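Local coordinates for protein acyl-CoA dehydrogenase (Bacillus subtilis, PDB 5LNX) that catalyses the oxidation of saturated acyl-CoA to 2,3-dehydroacyl-CoA, using FAD as cofactor and passing the electrons to an acceptor, at residues D[21-25]-D[39-43]; D[26-30]-D[349-353]; D[83-88]-D[155-159]; D[241-245]-D[314-318]. All blocks are in the same frame, centred on the assembly; numbering follows the deposited sequence.

Overall arrangement
The four contacts join parts of the three family domains of acyl-CoA dehydrogenase, and of them only contact 3 touches the flavin. Contact 3 lies at the cofactor itself, where Thr156 binds FAD, with its centre about 7 Å from the chain centre. Contacts 1 and 2 share helix 9-32; their centres are 14 Å apart, contact 1 staying within the N-terminal domain while contact 2 reaches the C-terminal one. Contact 1 packs onto contact 3 through Ile40 on Ile84 and Met43 on Leu85. Contact 4, inside the C-terminal domain, meets contact 3 where Ser86 touches Gly243. The Ile244 side chain of contact 4 comes within about 8 Å of FAD, and Asp353 of contact 2 within about 9 Å.

Contact 1: residues D[21-25]-D[39-43]; sequences EIAPA and LIKKM
Leu39 reaches from helix 37-45 to helix 9-32 and divides its two methyl groups between different partners. CD2 packs on Ala25, 3.6 Å from its CB, and also lies near the CA of Ile22. The other branch, CD1, is 4.2 Å from Ile22 CG1, where the two side chains cross at about a right angle, and it stands 3.9 Å from the backbone O of Glu21. With CG anti to the backbone N (chi1 -178°), the leucine projects across the interhelical gap. Its approach has a long way to cover, because the axes of the two short segments come no nearer than 10.9 Å. At 172° between their directions they are nearly antiparallel, the arrangement of a helical hairpin, and both belong to the all-helical N-terminal domain of the acyl-CoA dehydrogenase fold. Ile40, next in sequence, packs instead on Ile84 of helix 79-90 and on Phe35. A turn beyond Leu39, Lys42 brings its methylene chain to the Glu21 carboxylate: Lys42 CD lies 3.5 Å from Glu21 CD, and the chains cross at about a right angle. Bends at chi3 and chi4 turn CE and NZ aside, so that Lys42 NZ stays 3.9 Å from Glu21 OE1, a long salt bridge without a hydrogen bond. The pair therefore probably attracts mainly through charge, on the more exposed side of the hairpin. Met43 turns inward, where its side chain meets Phe17 of helix 9-32, Ile74 of helix 64-77 and Leu85 of helix 79-90.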
loop_
_atom_site.group_PDB
_atom_site.type_symbol
_atom_site.label_atom_id
_atom_site.label_comp_id
_atom_site.label_asym_id
_atom_site.label_seq_id
_atom_site.Cartn_x
_atom_site.Cartn_y
_atom_site.Cartn_z
ATOM N N GLU D 21 31.622 19.490 7.315
ATOM C CA GLU D 21 32.356 18.511 8.162
ATOM C C GLU D 21 31.764 17.076 8.147
ATOM O O GLU D 21 32.502 16.084 8.052
ATOM C CB GLU D 21 32.466 19.029 9.593
ATOM C CG GLU D 21 32.876 20.506 9.719
ATOM C CD GLU D 21 34.373 20.786 9.564
ATOM O OE1 GLU D 21 34.884 21.901 9.920
ATOM O OE2 GLU D 21 35.050 19.893 9.061
ATOM N N ILE D 22 30.441 16.966 8.195
ATOM C CA ILE D 22 29.779 15.647 8.296
ATOM C C ILE D 22 29.783 14.889 6.979
ATOM O O ILE D 22 29.910 13.654 6.953
ATOM C CB ILE D 22 28.334 15.775 8.813
ATOM C CG1 ILE D 22 28.333 16.453 10.190
ATOM C CG2 ILE D 22 27.656 14.401 8.888
ATOM C CD1 ILE D 22 26.960 16.564 10.809
ATOM N N ALA D 23 29.646 15.625 5.879
ATOM C CA ALA D 23 29.674 15.027 4.524
ATOM C C ALA D 23 30.943 14.213 4.179
ATOM O O ALA D 23 30.834 13.049 3.784
ATOM C CB ALA D 23 29.404 16.094 3.456
ATOM N N PRO D 24 32.141 14.823 4.259
ATOM C CA PRO D 24 33.346 13.997 4.039
ATOM C C PRO D 24 33.442 12.828 5.026
ATOM O O PRO D 24 33.718 11.697 4.610
ATOM C CB PRO D 24 34.519 14.987 4.221
ATOM C CG PRO D 24 33.934 16.214 4.875
ATOM C CD PRO D 24 32.472 16.245 4.513
ATOM N N ALA D 25 33.252 13.093 6.318
ATOM C CA ALA D 25 33.294 12.018 7.354
ATOM C C ALA D 25 32.373 10.854 7.047
ATOM O O ALA D 25 32.745 9.698 7.184
ATOM C CB ALA D 25 32.942 12.571 8.703
ATOM N N LEU D 39 35.248 13.482 14.070
ATOM C CA LEU D 39 34.051 14.284 13.828
ATOM C C LEU D 39 33.331 14.601 15.104
ATOM O O LEU D 39 32.963 15.751 15.367
ATOM C CB LEU D 39 33.090 13.512 12.915
ATOM C CG LEU D 39 31.792 14.225 12.509
ATOM C CD1 LEU D 39 32.086 15.565 11.847
ATOM C CD2 LEU D 39 30.931 13.380 11.587
ATOM N N ILE D 40 33.107 13.551 15.897
ATOM C CA ILE D 40 32.456 13.674 17.204
ATOM C C ILE D 40 33.142 14.768 17.988
ATOM O O ILE D 40 32.501 15.713 18.445
ATOM C CB ILE D 40 32.510 12.353 17.993
ATOM C CG1 ILE D 40 31.679 11.239 17.311
ATOM C CG2 ILE D 40 32.029 12.557 19.432
ATOM C CD1 ILE D 40 30.274 11.621 16.904
ATOM N N LYS D 41 34.450 14.623 18.152
ATOM C CA LYS D 41 35.273 15.622 18.860
ATOM C C LYS D 41 34.942 17.032 18.385
ATOM O O LYS D 41 34.543 17.893 19.174
ATOM C CB LYS D 41 36.748 15.329 18.625
ATOM C CG LYS D 41 37.746 16.286 19.268
ATOM C CD LYS D 41 39.079 15.621 19.583
ATOM C CE LYS D 41 38.892 14.454 20.540
ATOM N NZ LYS D 41 40.162 13.978 21.149
ATOM N N LYS D 42 35.053 17.217 17.071
ATOM C CA LYS D 42 34.749 18.491 16.404
ATOM C C LYS D 42 33.327 18.990 16.712
ATOM O O LYS D 42 33.149 20.122 17.184
ATOM C CB LYS D 42 34.950 18.329 14.899
ATOM C CG LYS D 42 35.094 19.616 14.119
ATOM C CD LYS D 42 35.261 19.315 12.635
ATOM C CE LYS D 42 36.674 18.867 12.286
ATOM N NZ LYS D 42 37.576 20.028 12.069
ATOM N N MET D 43 32.331 18.127 16.495
ATOM C CA MET D 43 30.918 18.426 16.864
ATOM C C MET D 43 30.816 18.894 18.307
ATOM O O MET D 43 30.001 19.756 18.641
ATOM C CB MET D 43 30.024 17.191 16.721
ATOM C CG MET D 43 29.767 16.726 15.305
ATOM S SD MET D 43 28.811 15.194 15.272
ATOM C CE MET D 43 27.175 15.816 15.685
#

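Contact 2: residues D[26-30]-D[349-353]; sequences AEIME and RLLRD
Two glutamates, Glu27 and Glu30, meet two arginines, Arg349 and Arg352, in a charged bridge between helix 9-32 of the N-terminal domain and helix 348-356 of the C-terminal domain. The segment axes, 13.7 Å apart, run at 69°, so long side chains do the spanning. Arg349 grips Glu27 end-on with two nitrogens: NH2 donates to OE1 at 3.0 Å, almost straight at 175°, and NH1 to OE2 at 3.1 Å. In the guanidinium plane, NH2 reaches OE1 on its syn side, somewhat tilted from the carboxylate plane, and NH1 meets OE2 from farther above that plane. A bend at chi2 brings the Glu27 carboxylate back to the partner helix. Glu30 lays its CG over the centre of one face of the Arg349 guanidinium, 3.8 Å from CZ. A leucine in place of Arg349 would probably leave the Glu27 carboxylate without its two-pronged partner and Glu30 CG without the flat group beneath it. Beyond that face, Glu30 OE2 receives Arg352 NH2 at 2.7 Å through its syn lone pair, in a bent bond (135°). Arg352 is itself fixed by a salt bridge from NE to Glu348 and a hydrogen bond from NH1 to Leu200 O, while Asp353 OD1 takes the N-H of Leu202, a residue of the FAD pocket. Asp353 OD1 also lies 3.8 Å from Arg352 NH1, well out of the guanidinium plane, so this long leg acts by charge alone; with it, Glu30, Arg352 and Asp353 form a salt-bridge network at the junction of the two helical domains of the acyl-CoA dehydrogenase fold.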
loop_
_atom_site.group_PDB
_atom_site.type_symbol
_atom_site.label_atom_id
_atom_site.label_comp_id
_atom_site.label_asym_id
_atom_site.label_seq_id
_atom_site.Cartn_x
_atom_site.Cartn_y
_atom_site.Cartn_z
ATOM N N ALA D 26 31.181 11.181 6.579
ATOM C CA ALA D 26 30.159 10.172 6.218
ATOM C C ALA D 26 30.587 9.177 5.119
ATOM O O ALA D 26 30.158 8.018 5.140
ATOM C CB ALA D 26 28.865 10.857 5.803
ATOM N N GLU D 27 31.383 9.646 4.154
ATOM C CA GLU D 27 31.865 8.802 3.046
ATOM C C GLU D 27 32.974 7.872 3.510
ATOM O O GLU D 27 33.058 6.718 3.092
ATOM C CB GLU D 27 32.399 9.653 1.878
ATOM C CG GLU D 27 31.381 10.607 1.280
ATOM C CD GLU D 27 30.170 9.909 0.735
ATOM O OE1 GLU D 27 30.288 8.796 0.183
ATOM O OE2 GLU D 27 29.080 10.474 0.879
ATOM N N ILE D 28 33.843 8.398 4.357
ATOM C CA ILE D 28 34.800 7.571 5.112
ATOM C C ILE D 28 34.083 6.482 5.946
ATOM O O ILE D 28 34.522 5.335 5.982
ATOM C CB ILE D 28 35.703 8.426 6.070
ATOM C CG1 ILE D 28 36.507 9.501 5.347
ATOM C CG2 ILE D 28 36.627 7.554 6.884
ATOM C CD1 ILE D 28 37.445 8.946 4.323
ATOM N N MET D 29 33.002 6.847 6.621
ATOM C CA MET D 29 32.240 5.876 7.470
ATOM C C MET D 29 31.609 4.767 6.648
ATOM O O MET D 29 31.589 3.616 7.076
ATOM C CB MET D 29 31.111 6.555 8.245
ATOM C CG MET D 29 31.563 7.428 9.390
ATOM S SD MET D 29 30.208 8.511 9.833
ATOM C CE MET D 29 29.305 7.588 11.077
ATOM N N GLU D 30 31.112 5.118 5.466
ATOM C CA GLU D 30 30.506 4.141 4.568
ATOM C C GLU D 30 31.529 3.183 3.987
ATOM O O GLU D 30 31.202 2.058 3.568
ATOM C CB GLU D 30 29.769 4.847 3.426
ATOM C CG GLU D 30 28.399 5.377 3.824
ATOM C CD GLU D 30 27.369 4.281 4.047
ATOM O OE1 GLU D 30 26.784 4.308 5.145
ATOM O OE2 GLU D 30 27.220 3.343 3.200
ATOM N N ARG D 349 22.423 3.585 0.301
ATOM C CA ARG D 349 22.662 3.669 1.738
ATOM C C ARG D 349 21.411 4.083 2.441
ATOM O O ARG D 349 21.233 3.811 3.625
ATOM C CB ARG D 349 23.746 4.690 2.036
ATOM C CG ARG D 349 23.342 6.127 1.818
ATOM C CD ARG D 349 24.499 7.068 2.101
ATOM N NE ARG D 349 25.651 6.798 1.255
ATOM C CZ ARG D 349 26.732 7.562 1.192
ATOM N NH1 ARG D 349 26.820 8.678 1.920
ATOM N NH2 ARG D 349 27.744 7.204 0.402
ATOM N N LEU D 350 20.549 4.784 1.722
ATOM C CA LEU D 350 19.335 5.356 2.317
ATOM C C LEU D 350 18.353 4.244 2.600
ATOM O O LEU D 350 17.613 4.325 3.570
ATOM C CB LEU D 350 18.702 6.368 1.377
ATOM C CG LEU D 350 19.587 7.580 1.057
ATOM C CD1 LEU D 350 18.853 8.547 0.154
ATOM C CD2 LEU D 350 20.064 8.299 2.305
ATOM N N LEU D 351 18.357 3.209 1.750
ATOM C CA LEU D 351 17.483 2.070 1.956
ATOM C C LEU D 351 17.981 1.260 3.161
ATOM O O LEU D 351 17.253 1.009 4.125
ATOM C CB LEU D 351 17.440 1.177 0.713
ATOM C CG LEU D 351 16.594 -0.091 0.876
ATOM C CD1 LEU D 351 15.143 0.270 1.141
ATOM C CD2 LEU D 351 16.680 -1.003 -0.319
ATOM N N ARG D 352 19.221 0.813 3.046
ATOM C CA ARG D 352 19.895 0.065 4.074
ATOM C C ARG D 352 19.735 0.745 5.443
ATOM O O ARG D 352 19.374 0.088 6.433
ATOM C CB ARG D 352 21.374 -0.044 3.735
ATOM C CG ARG D 352 21.711 -1.015 2.603
ATOM C CD ARG D 352 23.159 -1.477 2.651
ATOM N NE ARG D 352 24.104 -0.433 2.306
ATOM C CZ ARG D 352 24.673 0.422 3.154
ATOM N NH1 ARG D 352 24.437 0.356 4.458
ATOM N NH2 ARG D 352 25.477 1.388 2.695
ATOM N N ASP D 353 20.037 2.046 5.480
ATOM C CA ASP D 353 19.853 2.845 6.678
ATOM C C ASP D 353 18.369 2.944 7.077
ATOM O O ASP D 353 18.010 2.690 8.241
ATOM C CB ASP D 353 20.480 4.237 6.531
ATOM C CG ASP D 353 22.019 4.206 6.556
ATOM O OD1 ASP D 353 22.625 3.152 6.238
ATOM O OD2 ASP D 353 22.639 5.245 6.918
#

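Contact 3: residues D[83-88]-D[155-159]; sequences VILSVH and ITNGG. With FAD (flavin-adenine dinucleotide), chain S.
Helix 79-90 brings Ile84 to within 6.3 Å, CA to CA, of Asn157, which lies just after strand 145-156 in a type II beta turn running from Ile155 to Gly158. Asn157 fills the third position of that turn with a positive phi of 66°. The turn joins the middle, beta domain of the acyl-CoA dehydrogenase fold to the helical N-terminal domain beside the flavin. The Asn157 side chain points at the helix, where ND2 donates to Ile84 O at 3.2 Å along a nearly straight line (166°), and the same nitrogen also bonds Gly119 O. Ile84 O thereby accepts twice, from this amide and from His88 N of its own helix. Asn157 OD1 rests against the isoleucine, between CG1 and CG2. Replacing Asn157 with an alanine would probably leave Gly119 O without this donor, deprive Ile84 O of its second one and open a gap beside the isoleucine. Thr156 faces two ways. Its CG2 packs against Val87 CG2 at 4.0 Å, with Val83 CG2 also near, while OG1, anti to the carbonyl carbon (chi1 -60°), turns to the cofactor. The backbone N of Thr156 makes a weak hydrogen bond to the flavin O4, and Thr156 OG1 donates to FAD N5 at 2.8 Å.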
loop_
_atom_site.group_PDB
_atom_site.type_symbol
_atom_site.label_atom_id
_atom_site.label_comp_id
_atom_site.label_asym_id
_atom_site.label_seq_id
_atom_site.Cartn_x
_atom_site.Cartn_y
_atom_site.Cartn_z
ATOM N N VAL D 83 21.918 9.159 14.606
ATOM C CA VAL D 83 21.563 8.296 15.721
ATOM C C VAL D 83 22.571 8.358 16.852
ATOM O O VAL D 83 22.186 8.233 18.011
ATOM C CB VAL D 83 21.359 6.831 15.325
ATOM C CG1 VAL D 83 22.642 6.198 14.829
ATOM C CG2 VAL D 83 20.798 6.036 16.513
ATOM N N ILE D 84 23.855 8.439 16.499
ATOM C CA ILE D 84 24.927 8.539 17.501
ATOM C C ILE D 84 24.671 9.755 18.352
ATOM O O ILE D 84 24.742 9.704 19.576
ATOM C CB ILE D 84 26.323 8.686 16.863
ATOM C CG1 ILE D 84 26.790 7.359 16.265
ATOM C CG2 ILE D 84 27.329 9.163 17.898
ATOM C CD1 ILE D 84 27.973 7.497 15.333
ATOM N N LEU D 85 24.393 10.861 17.695
ATOM C CA LEU D 85 24.025 12.076 18.412
ATOM C C LEU D 85 22.739 11.887 19.224
ATOM O O LEU D 85 22.635 12.330 20.371
ATOM C CB LEU D 85 23.841 13.251 17.450
ATOM C CG LEU D 85 23.475 14.580 18.121
ATOM C CD1 LEU D 85 24.395 14.897 19.282
ATOM C CD2 LEU D 85 23.503 15.718 17.113
ATOM N N SER D 86 21.763 11.252 18.600
ATOM C CA SER D 86 20.417 11.132 19.170
ATOM C C SER D 86 20.427 10.309 20.467
ATOM O O SER D 86 19.759 10.646 21.444
ATOM C CB SER D 86 19.456 10.486 18.151
ATOM O OG SER D 86 18.102 10.686 18.519
ATOM N N VAL D 87 21.122 9.179 20.411
ATOM C CA VAL D 87 21.265 8.303 21.556
ATOM C C VAL D 87 22.026 9.051 22.645
ATOM O O VAL D 87 21.578 9.123 23.794
ATOM C CB VAL D 87 21.985 6.989 21.183
ATOM C CG1 VAL D 87 22.518 6.290 22.419
ATOM C CG2 VAL D 87 21.027 6.062 20.439
ATOM N N HIS D 88 23.170 9.605 22.265
ATOM C CA HIS D 88 24.072 10.294 23.208
ATOM C C HIS D 88 23.283 11.190 24.130
ATOM O O HIS D 88 23.422 11.132 25.353
ATOM C CB HIS D 88 25.140 11.096 22.440
ATOM C CG HIS D 88 25.823 12.157 23.244
ATOM N ND1 HIS D 88 27.031 11.953 23.868
ATOM C CD2 HIS D 88 25.504 13.457 23.467
ATOM C CE1 HIS D 88 27.404 13.060 24.490
ATOM N NE2 HIS D 88 26.498 13.992 24.253
ATOM N N ILE D 155 23.933 -2.503 21.262
ATOM C CA ILE D 155 24.089 -1.231 22.004
ATOM C C ILE D 155 24.787 -0.160 21.174
ATOM O O ILE D 155 25.983 -0.239 20.878
ATOM C CB ILE D 155 24.849 -1.414 23.330
ATOM C CG1 ILE D 155 24.158 -2.462 24.214
ATOM C CG2 ILE D 155 24.942 -0.096 24.070
ATOM C CD1 ILE D 155 22.696 -2.184 24.470
ATOM N N THR D 156 24.016 0.843 20.779
ATOM C CA THR D 156 24.553 1.917 19.946
ATOM C C THR D 156 25.639 2.577 20.775
ATOM O O THR D 156 25.575 2.553 22.001
ATOM C CB THR D 156 23.483 2.972 19.577
ATOM O OG1 THR D 156 22.417 2.357 18.845
ATOM C CG2 THR D 156 24.083 4.078 18.732
ATOM N N ASN D 157 26.630 3.136 20.089
ATOM C CA ASN D 157 27.743 3.861 20.725
ATOM C C ASN D 157 28.650 2.945 21.578
ATOM O O ASN D 157 29.441 3.394 22.412
ATOM C CB ASN D 157 27.224 5.090 21.491
ATOM C CG ASN D 157 26.793 6.222 20.553
ATOM O OD1 ASN D 157 26.845 6.087 19.328
ATOM N ND2 ASN D 157 26.310 7.320 21.129
ATOM N N GLY D 158 28.592 1.658 21.247
ATOM C CA GLY D 158 29.288 0.612 21.985
ATOM C C GLY D 158 30.785 0.562 21.744
ATOM O O GLY D 158 31.240 0.272 20.646
ATOM N N GLY D 159 31.550 0.858 22.790
ATOM C CA GLY D 159 33.018 0.839 22.723
ATOM C C GLY D 159 33.599 2.225 22.508
ATOM O O GLY D 159 34.792 2.459 22.743
HETATM P PA FAD S . 11.727 -8.526 19.097
HETATM O O1A FAD S . 11.340 -7.345 19.971
HETATM O O2A FAD S . 11.762 -9.939 19.578
HETATM O O5B FAD S . 10.668 -8.476 17.885
HETATM C C5B FAD S . 10.718 -9.281 16.717
HETATM C C4B FAD S . 9.566 -8.804 15.836
HETATM O O4B FAD S . 8.384 -9.194 16.492
HETATM C C3B FAD S . 9.526 -7.291 15.684
HETATM O O3B FAD S . 9.022 -6.910 14.398
HETATM C C2B FAD S . 8.541 -6.837 16.722
HETATM O O2B FAD S . 7.736 -5.784 16.220
HETATM C C1B FAD S . 7.666 -8.041 16.873
HETATM N N9A FAD S . 7.075 -8.251 18.187
HETATM C C8A FAD S . 7.586 -8.907 19.253
HETATM N N7A FAD S . 6.655 -8.957 20.255
HETATM C C5A FAD S . 5.545 -8.311 19.811
HETATM C C6A FAD S . 4.197 -7.995 20.292
HETATM N N6A FAD S . 3.789 -8.341 21.522
HETATM N N1A FAD S . 3.351 -7.355 19.455
HETATM C C2A FAD S . 3.662 -6.984 18.204
HETATM N N3A FAD S . 4.874 -7.237 17.704
HETATM C C4A FAD S . 5.822 -7.885 18.431
HETATM N N1 FAD S . 18.858 -1.340 22.337
HETATM C C2 FAD S . 19.196 -0.532 23.370
HETATM O O2 FAD S . 18.826 -0.866 24.503
HETATM N N3 FAD S . 19.898 0.613 23.230
HETATM C C4 FAD S . 20.330 1.031 22.034
HETATM O O4 FAD S . 20.988 2.093 21.907
HETATM C C4X FAD S . 20.017 0.190 20.862
HETATM N N5 FAD S . 20.425 0.551 19.626
HETATM C C5X FAD S . 20.156 -0.232 18.557
HETATM C C6 FAD S . 20.670 0.148 17.344
HETATM C C7 FAD S . 20.411 -0.573 16.205
HETATM C C7M FAD S . 20.934 0.013 14.918
HETATM C C8 FAD S . 19.611 -1.823 16.313
HETATM C C8M FAD S . 19.277 -2.685 15.125
HETATM C C9 FAD S . 19.131 -2.225 17.535
HETATM C C9A FAD S . 19.371 -1.486 18.686
HETATM N N10 FAD S . 18.937 -1.905 19.985
HETATM C C10 FAD S . 19.233 -1.057 21.081
HETATM C "C1'" FAD S . 18.099 -3.099 20.175
HETATM C "C2'" FAD S . 16.661 -2.772 19.708
HETATM O "O2'" FAD S . 15.990 -1.773 20.498
HETATM C "C3'" FAD S . 15.825 -4.041 19.620
HETATM O "O3'" FAD S . 16.188 -4.725 18.422
HETATM C "C4'" FAD S . 14.335 -3.732 19.667
HETATM O "O4'" FAD S . 13.999 -3.234 20.973
HETATM C "C5'" FAD S . 13.457 -4.955 19.301
HETATM O "O5'" FAD S . 13.719 -6.168 20.010
HETATM P P FAD S . 14.317 -7.515 19.306
HETATM O O1P FAD S . 14.460 -8.638 20.317
HETATM O O2P FAD S . 15.524 -7.138 18.491
HETATM O O3P FAD S . 13.149 -8.176 18.404
#

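Contact 4: residues D[241-245]-D[314-318]; sequences RIGIA and ASMAK
Lys318 and Arg241 have the largest areas buried in this contact, and Ala314 comes next. The lysine lies across the first turn of segment 241-245: its CG is 3.8 Å from Arg241 O and 4.2 Å from Arg241 CG, so aliphatic stems and a backbone carbonyl, not the charged ends, do the touching. Here CG stands anti to the backbone N (chi1 -164°) and the chain bends at chi2 (-89°), which turns the rest alongside Ile244; Lys318 CE comes to 4.1 Å from Ile244 CG2, the two side chains pointing the same way. Its NZ is held farther on, by hydrogen bonds to Gly362 O and Thr357 O, so a buried ammonium finds acceptors in the stretch that also carries Tyr360 of the FAD pocket. Arg241 is extended from CG to NE and runs past Ala314 O and Ser315 OG without bonding either; NE makes a weak bond to Glu361 O, and Ser315 OG has Gln367 as its partner. Ala314 presents its CB to Ile242 CG1 at 3.7 Å. One turn later the same close fit recurs, with Ala245 CB 3.8 Å from Ala317 CB and 3.5 Å from Ala317 O. Small alanines suit the 8.0 Å between the segment axes, which run in the same general direction at 27°. Both segments belong to the C-terminal helical bundle of the acyl-CoA dehydrogenase fold: Ile242 and Ala245 also pack on Val297 of helix 277-305, whereas Arg241 and Ser315 touch Ile370 of helix 364-376.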
loop_
_atom_site.group_PDB
_atom_site.type_symbol
_atom_site.label_atom_id
_atom_site.label_comp_id
_atom_site.label_asym_id
_atom_site.label_seq_id
_atom_site.Cartn_x
_atom_site.Cartn_y
_atom_site.Cartn_z
ATOM N N ARG D 241 12.325 8.700 20.507
ATOM C CA ARG D 241 11.534 8.232 19.348
ATOM C C ARG D 241 11.239 9.349 18.334
ATOM O O ARG D 241 11.171 9.108 17.117
ATOM C CB ARG D 241 10.225 7.606 19.805
ATOM C CG ARG D 241 10.327 6.123 20.150
ATOM C CD ARG D 241 9.141 5.645 20.976
ATOM N NE ARG D 241 9.506 4.526 21.844
ATOM C CZ ARG D 241 8.723 4.025 22.795
ATOM N NH1 ARG D 241 7.539 4.558 23.032
ATOM N NH2 ARG D 241 9.153 3.016 23.546
ATOM N N ILE D 242 11.048 10.555 18.854
ATOM C CA ILE D 242 10.921 11.758 18.023
ATOM C C ILE D 242 12.218 12.004 17.253
ATOM O O ILE D 242 12.212 12.341 16.070
ATOM C CB ILE D 242 10.652 13.012 18.866
ATOM C CG1 ILE D 242 9.363 12.848 19.678
ATOM C CG2 ILE D 242 10.562 14.244 17.966
ATOM C CD1 ILE D 242 9.166 13.919 20.724
ATOM N N GLY D 243 13.331 11.801 17.943
ATOM C CA GLY D 243 14.652 11.818 17.318
ATOM C C GLY D 243 14.791 10.782 16.236
ATOM O O GLY D 243 15.258 11.069 15.132
ATOM N N ILE D 244 14.368 9.565 16.513
ATOM C CA ILE D 244 14.408 8.499 15.461
ATOM C C ILE D 244 13.528 8.875 14.266
ATOM O O ILE D 244 13.865 8.579 13.127
ATOM C CB ILE D 244 13.923 7.155 15.982
ATOM C CG1 ILE D 244 14.832 6.662 17.110
ATOM C CG2 ILE D 244 13.878 6.131 14.864
ATOM C CD1 ILE D 244 16.293 6.522 16.725
ATOM N N ALA D 245 12.443 9.584 14.549
ATOM C CA ALA D 245 11.510 10.022 13.530
ATOM C C ALA D 245 12.161 11.094 12.642
ATOM O O ALA D 245 12.050 11.068 11.409
ATOM C CB ALA D 245 10.255 10.585 14.176
ATOM N N ALA D 314 4.528 11.001 19.561
ATOM C CA ALA D 314 5.896 10.539 19.295
ATOM C C ALA D 314 5.893 9.162 18.640
ATOM O O ALA D 314 6.709 8.861 17.781
ATOM C CB ALA D 314 6.701 10.494 20.592
ATOM N N SER D 315 4.979 8.314 19.087
ATOM C CA SER D 315 4.790 6.995 18.470
ATOM C C SER D 315 4.350 7.105 17.020
ATOM O O SER D 315 4.862 6.423 16.150
ATOM C CB SER D 315 3.787 6.160 19.266
ATOM O OG SER D 315 4.465 5.419 20.244
ATOM N N MET D 316 3.360 7.938 16.791
ATOM C CA MET D 316 2.871 8.263 15.428
ATOM C C MET D 316 3.973 8.738 14.462
ATOM O O MET D 316 4.095 8.238 13.338
ATOM C CB MET D 316 1.765 9.333 15.517
ATOM C CG MET D 316 0.409 8.768 15.910
ATOM S SD MET D 316 -0.819 10.021 16.307
ATOM C CE MET D 316 -2.354 9.098 16.351
ATOM N N ALA D 317 4.739 9.727 14.914
ATOM C CA ALA D 317 5.906 10.248 14.175
ATOM C C ALA D 317 6.936 9.181 13.817
ATOM O O ALA D 317 7.468 9.165 12.704
ATOM C CB ALA D 317 6.588 11.330 15.001
ATOM N N LYS D 318 7.281 8.353 14.803
ATOM C CA LYS D 318 8.326 7.321 14.638
ATOM C C LYS D 318 7.910 6.319 13.563
ATOM O O LYS D 318 8.667 6.028 12.638
ATOM C CB LYS D 318 8.569 6.566 15.953
ATOM C CG LYS D 318 9.863 5.755 16.014
ATOM C CD LYS D 318 9.699 4.326 15.505
ATOM C CE LYS D 318 10.885 3.463 15.905
ATOM N NZ LYS D 318 10.868 2.093 15.288
#